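Long-range contact in glycoside Hydrolase (Bacteroides uniformis, PDB 5TA0), which probably hydrolyses agarose-type galactans as a GH86 glycoside hydrolase, and is captured here as an engineered variant with a bound agarose oligosaccharide: residues 291-302 and 594-605. Residues are numbered along the deposited sequence; the frame is centred on the assembly and turned at random.
With EDO (1,2-ethanediol), chain U; EDO (1,2-ethanediol), chain P.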
loop_
_atom_site.group_PDB
_atom_site.type_symbol
_atom_site.label_atom_id
_atom_site.label_comp_id
_atom_site.label_asym_id
_atom_site.label_seq_id
_atom_site.Cartn_x
_atom_site.Cartn_y
_atom_site.Cartn_z
ATOM N N LYS A 291 4.846 -0.642 22.858
ATOM C CA LYS A 291 5.926 -0.306 21.936
ATOM C C LYS A 291 5.382 0.237 20.614
ATOM O O LYS A 291 4.264 -0.128 20.180
ATOM C CB LYS A 291 6.787 -1.525 21.649
ATOM C CG LYS A 291 7.345 -2.216 22.890
ATOM C CD LYS A 291 8.460 -1.418 23.522
ATOM C CE LYS A 291 9.037 -2.134 24.745
ATOM N NZ LYS A 291 9.687 -1.154 25.654
ATOM N N GLN A 292 6.144 1.159 20.018
ATOM C CA GLN A 292 5.788 1.832 18.753
ATOM C C GLN A 292 6.769 1.448 17.654
ATOM O O GLN A 292 7.893 1.956 17.616
ATOM C CB GLN A 292 5.805 3.355 18.922
ATOM C CG GLN A 292 4.483 3.987 19.347
ATOM C CD GLN A 292 4.554 5.492 19.557
ATOM O OE1 GLN A 292 4.171 6.293 18.687
ATOM N NE2 GLN A 292 5.041 5.895 20.723
ATOM N N MET A 293 6.345 0.546 16.767
ATOM C CA MET A 293 7.207 0.018 15.710
ATOM C C MET A 293 6.581 0.337 14.360
ATOM O O MET A 293 5.604 -0.295 13.932
ATOM C CB MET A 293 7.418 -1.481 15.873
ATOM C CG MET A 293 8.197 -1.812 17.134
ATOM S SD MET A 293 8.170 -3.554 17.554
ATOM C CE MET A 293 6.527 -3.614 18.234
ATOM N N TYR A 294 7.132 1.354 13.712
ATOM C CA TYR A 294 6.549 1.917 12.491
ATOM C C TYR A 294 7.207 1.430 11.223
ATOM O O TYR A 294 8.418 1.179 11.176
ATOM C CB TYR A 294 6.620 3.440 12.541
ATOM C CG TYR A 294 5.657 3.988 13.577
ATOM C CD1 TYR A 294 4.286 3.847 13.415
ATOM C CD2 TYR A 294 6.103 4.583 14.751
ATOM C CE1 TYR A 294 3.399 4.292 14.362
ATOM C CE2 TYR A 294 5.209 5.036 15.693
ATOM C CZ TYR A 294 3.867 4.898 15.509
ATOM O OH TYR A 294 2.960 5.342 16.433
ATOM N N ARG A 295 6.375 1.275 10.198
ATOM C CA ARG A 295 6.817 1.148 8.820
ATOM C C ARG A 295 6.813 2.522 8.128
ATOM O O ARG A 295 7.692 2.808 7.295
ATOM C CB ARG A 295 5.911 0.196 8.065
ATOM C CG ARG A 295 5.907 -1.219 8.624
ATOM C CD ARG A 295 5.106 -2.162 7.754
ATOM N NE ARG A 295 5.042 -3.488 8.344
ATOM C CZ ARG A 295 5.880 -4.496 8.108
ATOM N NH1 ARG A 295 6.881 -4.398 7.233
ATOM N NH2 ARG A 295 5.694 -5.633 8.767
ATOM N N LYS A 296 5.792 3.343 8.405
ATOM C CA LYS A 296 5.730 4.662 7.803
ATOM C C LYS A 296 7.047 5.388 8.041
ATOM O O LYS A 296 7.688 5.235 9.099
ATOM C CB LYS A 296 4.542 5.476 8.285
ATOM C CG LYS A 296 4.485 5.829 9.784
ATOM C CD LYS A 296 3.190 6.588 10.047
ATOM C CE LYS A 296 2.910 6.850 11.511
ATOM N NZ LYS A 296 3.531 8.114 11.997
ATOM N N GLY A 297 7.493 6.111 7.027
ATOM C CA GLY A 297 8.838 6.666 7.010
ATOM C C GLY A 297 9.835 5.772 6.334
ATOM O O GLY A 297 9.502 5.068 5.374
ATOM N N SER A 298 11.091 5.800 6.793
ATOM C CA SER A 298 12.172 5.177 6.056
ATOM C C SER A 298 12.114 3.651 5.968
ATOM O O SER A 298 12.711 3.063 5.056
ATOM C CB SER A 298 13.550 5.590 6.602
ATOM O OG SER A 298 13.893 4.914 7.823
ATOM N N ASN A 299 11.475 3.015 6.954
ATOM C CA ASN A 299 11.410 1.535 6.963
ATOM C C ASN A 299 10.691 0.972 5.717
ATOM O O ASN A 299 11.253 0.159 4.999
ATOM C CB ASN A 299 10.779 1.066 8.279
ATOM C CG ASN A 299 10.614 -0.436 8.372
ATOM O OD1 ASN A 299 9.501 -0.953 8.273
ATOM N ND2 ASN A 299 11.714 -1.155 8.513
ATOM N N MET A 300 9.469 1.416 5.449
ATOM C CA MET A 300 8.762 0.917 4.258
ATOM C C MET A 300 9.450 1.317 2.956
ATOM O O MET A 300 9.376 0.588 1.970
ATOM C CB MET A 300 7.286 1.321 4.266
ATOM C CG MET A 300 7.003 2.786 4.099
ATOM S SD MET A 300 5.275 3.234 4.351
ATOM C CE MET A 300 4.535 2.725 2.811
ATOM N N GLU A 301 10.176 2.426 2.973
ATOM C CA GLU A 301 10.975 2.779 1.804
ATOM C C GLU A 301 12.039 1.700 1.510
ATOM O O GLU A 301 12.313 1.354 0.360
ATOM C CB GLU A 301 11.657 4.142 2.006
ATOM C CG GLU A 301 10.716 5.339 2.056
ATOM C CD GLU A 301 9.956 5.551 0.765
ATOM O OE1 GLU A 301 10.571 5.490 -0.314
ATOM O OE2 GLU A 301 8.730 5.738 0.839
ATOM N N ALA A 302 12.644 1.171 2.576
ATOM C CA ALA A 302 13.646 0.114 2.450
ATOM C C ALA A 302 13.022 -1.198 1.958
ATOM O O ALA A 302 13.593 -1.863 1.108
ATOM C CB ALA A 302 14.375 -0.088 3.768
ATOM N N ASP A 594 11.015 7.989 11.969
ATOM C CA ASP A 594 11.475 7.837 13.344
ATOM C C ASP A 594 12.755 7.026 13.463
ATOM O O ASP A 594 13.150 6.297 12.549
ATOM C CB ASP A 594 10.353 7.278 14.234
ATOM C CG ASP A 594 10.153 5.795 14.088
ATOM O OD1 ASP A 594 9.502 5.369 13.105
ATOM O OD2 ASP A 594 10.626 5.021 14.945
ATOM N N VAL A 595 13.427 7.146 14.609
ATOM C CA VAL A 595 14.727 6.477 14.794
ATOM C C VAL A 595 14.630 4.974 15.096
ATOM O O VAL A 595 15.647 4.304 15.246
ATOM C CB VAL A 595 15.622 7.164 15.863
ATOM C CG1 VAL A 595 15.922 8.598 15.454
ATOM C CG2 VAL A 595 14.998 7.081 17.254
ATOM N N GLN A 596 13.405 4.449 15.160
ATOM C CA GLN A 596 13.156 3.018 15.239
ATOM C C GLN A 596 13.593 2.446 16.601
ATOM O O GLN A 596 14.026 1.295 16.674
ATOM C CB GLN A 596 13.795 2.260 14.063
ATOM C CG GLN A 596 13.347 2.815 12.726
ATOM C CD GLN A 596 13.755 1.966 11.543
ATOM O OE1 GLN A 596 14.173 0.820 11.686
ATOM N NE2 GLN A 596 13.606 2.536 10.333
ATOM N N LYS A 597 13.438 3.259 17.656
ATOM C CA LYS A 597 13.919 2.885 19.012
ATOM C C LYS A 597 13.401 1.517 19.492
ATOM O O LYS A 597 14.169 0.687 19.985
ATOM C CB LYS A 597 13.500 3.957 20.026
ATOM C CG LYS A 597 13.970 3.749 21.458
ATOM C CD LYS A 597 13.426 4.861 22.349
ATOM N N ASP A 598 12.095 1.272 19.334
ATOM C CA ASP A 598 11.482 0.031 19.822
ATOM C C ASP A 598 11.609 -1.152 18.865
ATOM O O ASP A 598 11.337 -2.292 19.232
ATOM C CB ASP A 598 9.990 0.227 20.151
ATOM C CG ASP A 598 9.740 1.208 21.286
ATOM O OD1 ASP A 598 10.669 1.452 22.100
ATOM O OD2 ASP A 598 8.626 1.757 21.372
ATOM N N ARG A 599 12.034 -0.899 17.625
ATOM C CA ARG A 599 12.383 -1.988 16.733
ATOM C C ARG A 599 13.696 -2.609 17.185
ATOM O O ARG A 599 14.542 -1.940 17.777
ATOM C CB ARG A 599 12.477 -1.505 15.287
ATOM C CG ARG A 599 11.124 -1.070 14.687
ATOM C CD ARG A 599 11.198 -0.467 13.288
ATOM N NE ARG A 599 12.335 -1.016 12.608
ATOM C CZ ARG A 599 12.430 -2.233 12.083
ATOM N NH1 ARG A 599 11.418 -3.080 12.035
ATOM N NH2 ARG A 599 13.586 -2.600 11.640
ATOM N N ALA A 600 13.854 -3.882 16.881
ATOM C CA ALA A 600 15.029 -4.629 17.321
ATOM C C ALA A 600 16.317 -4.154 16.663
ATOM O O ALA A 600 17.403 -4.370 17.198
ATOM C CB ALA A 600 14.836 -6.126 17.088
ATOM N N SER A 601 16.216 -3.545 15.480
ATOM C CA SER A 601 17.347 -2.971 14.765
ATOM C C SER A 601 16.783 -1.891 13.860
ATOM O O SER A 601 15.545 -1.778 13.715
ATOM C CB SER A 601 18.050 -4.027 13.916
ATOM O OG SER A 601 17.205 -4.464 12.843
ATOM N N PHE A 602 17.677 -1.129 13.253
ATOM C CA PHE A 602 17.309 -0.115 12.262
ATOM C C PHE A 602 17.304 -0.738 10.878
ATOM O O PHE A 602 18.264 -1.337 10.464
ATOM C CB PHE A 602 18.310 1.050 12.257
ATOM C CG PHE A 602 17.932 2.132 11.281
ATOM C CD1 PHE A 602 18.399 2.128 9.955
ATOM C CD2 PHE A 602 17.065 3.128 11.672
ATOM C CE1 PHE A 602 17.992 3.119 9.081
ATOM C CE2 PHE A 602 16.654 4.109 10.797
ATOM C CZ PHE A 602 17.117 4.108 9.508
ATOM N N PHE A 603 16.200 -0.569 10.158
ATOM C CA PHE A 603 16.141 -0.883 8.711
ATOM C C PHE A 603 15.388 0.247 8.035
ATOM O O PHE A 603 14.210 0.468 8.313
ATOM C CB PHE A 603 15.467 -2.235 8.451
ATOM C CG PHE A 603 15.421 -2.641 6.989
ATOM C CD1 PHE A 603 16.528 -2.515 6.156
ATOM C CD2 PHE A 603 14.264 -3.194 6.448
ATOM C CE1 PHE A 603 16.470 -2.918 4.840
ATOM C CE2 PHE A 603 14.207 -3.610 5.131
ATOM C CZ PHE A 603 15.314 -3.473 4.322
ATOM N N GLY A 604 16.087 1.005 7.197
ATOM C CA GLY A 604 15.477 2.170 6.556
ATOM C C GLY A 604 16.331 2.719 5.456
ATOM O O GLY A 604 17.550 2.482 5.414
ATOM N N VAL A 605 15.698 3.487 4.561
ATOM C CA VAL A 605 16.427 4.234 3.534
ATOM C C VAL A 605 16.778 5.634 4.032
ATOM O O VAL A 605 15.897 6.404 4.420
ATOM C CB VAL A 605 15.606 4.303 2.236
ATOM C CG1 VAL A 605 16.203 5.291 1.244
ATOM C CG2 VAL A 605 15.495 2.932 1.627
HETATM C C1 EDO U . 7.935 -1.867 11.798
HETATM O O1 EDO U . 8.813 -2.269 10.772
HETATM C C2 EDO U . 7.183 -3.060 12.322
HETATM O O2 EDO U . 5.827 -2.695 12.281
HETATM C C1 EDO P . 18.643 4.704 14.955
HETATM O O1 EDO P . 18.033 4.352 16.206
HETATM C C2 EDO P . 20.068 4.185 14.978
HETATM O O2 EDO P . 20.072 2.767 15.193
HETATM O O HOH W 1 12.295 -0.073 23.718
HETATM O O HOH W 2 9.432 2.476 15.074
HETATM O O HOH W 3 10.029 3.248 18.786
HETATM O O HOH W 4 10.277 2.959 11.807
HETATM O O HOH W 5 8.334 6.836 11.195
HETATM O O HOH W 6 12.514 5.385 10.088
#
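Asn299 brings ND2 over one face of the Arg599 guanidinium, 3.8 Å above the plane near its centre, with the amide tilted 32° from it. With CG anti to the backbone N, Asn299 ND2 donates an in-plane N-H to Phe603 O at 3.0 Å. Gln596 NE2 reaches that carbonyl from the opposite face, so two amides grip one strand oxygen. Gln596 OE1 in turn accepts from Arg599 NE and Phe603 N, fixing the arginine's rotation, while Arg599 NH2 forms a salt bridge with Glu253. With an alanine here instead of Arg599, Glu253 would probably lose this salt-bridge partner, Gln596 OE1 one of its two donors, and the Asn299 amide the flat group it packs on.

The case illustrates how a loop can be docked through backbone polar groups as well as apolar contacts. Ser298 O, already held by Ala302 N within the helix, takes Val605 N (3.1 Å) from the other side of its plane. One turn on, Ala302 CB sits over the face of the Phe603 ring, 3.6 Å from its centroid, a CH-pi contact. Gly604 CA passes close to Ser298 O. At the far end, Asp598 OD2 uses its anti lone pair for a nearly straight bond (175°) from Gln292 N at 2.9 Å. Between these ends, a water bridges Asp594 and Lys296 O.

The first turn of helix 298-315, residues 298-302, crosses strand 602-605 at 76°, at the edge of a mixed five-stranded sheet. Helix 340-358 covers another side of this helix at Met300, and the contact joins the (alpha/beta) barrel to the beta domain.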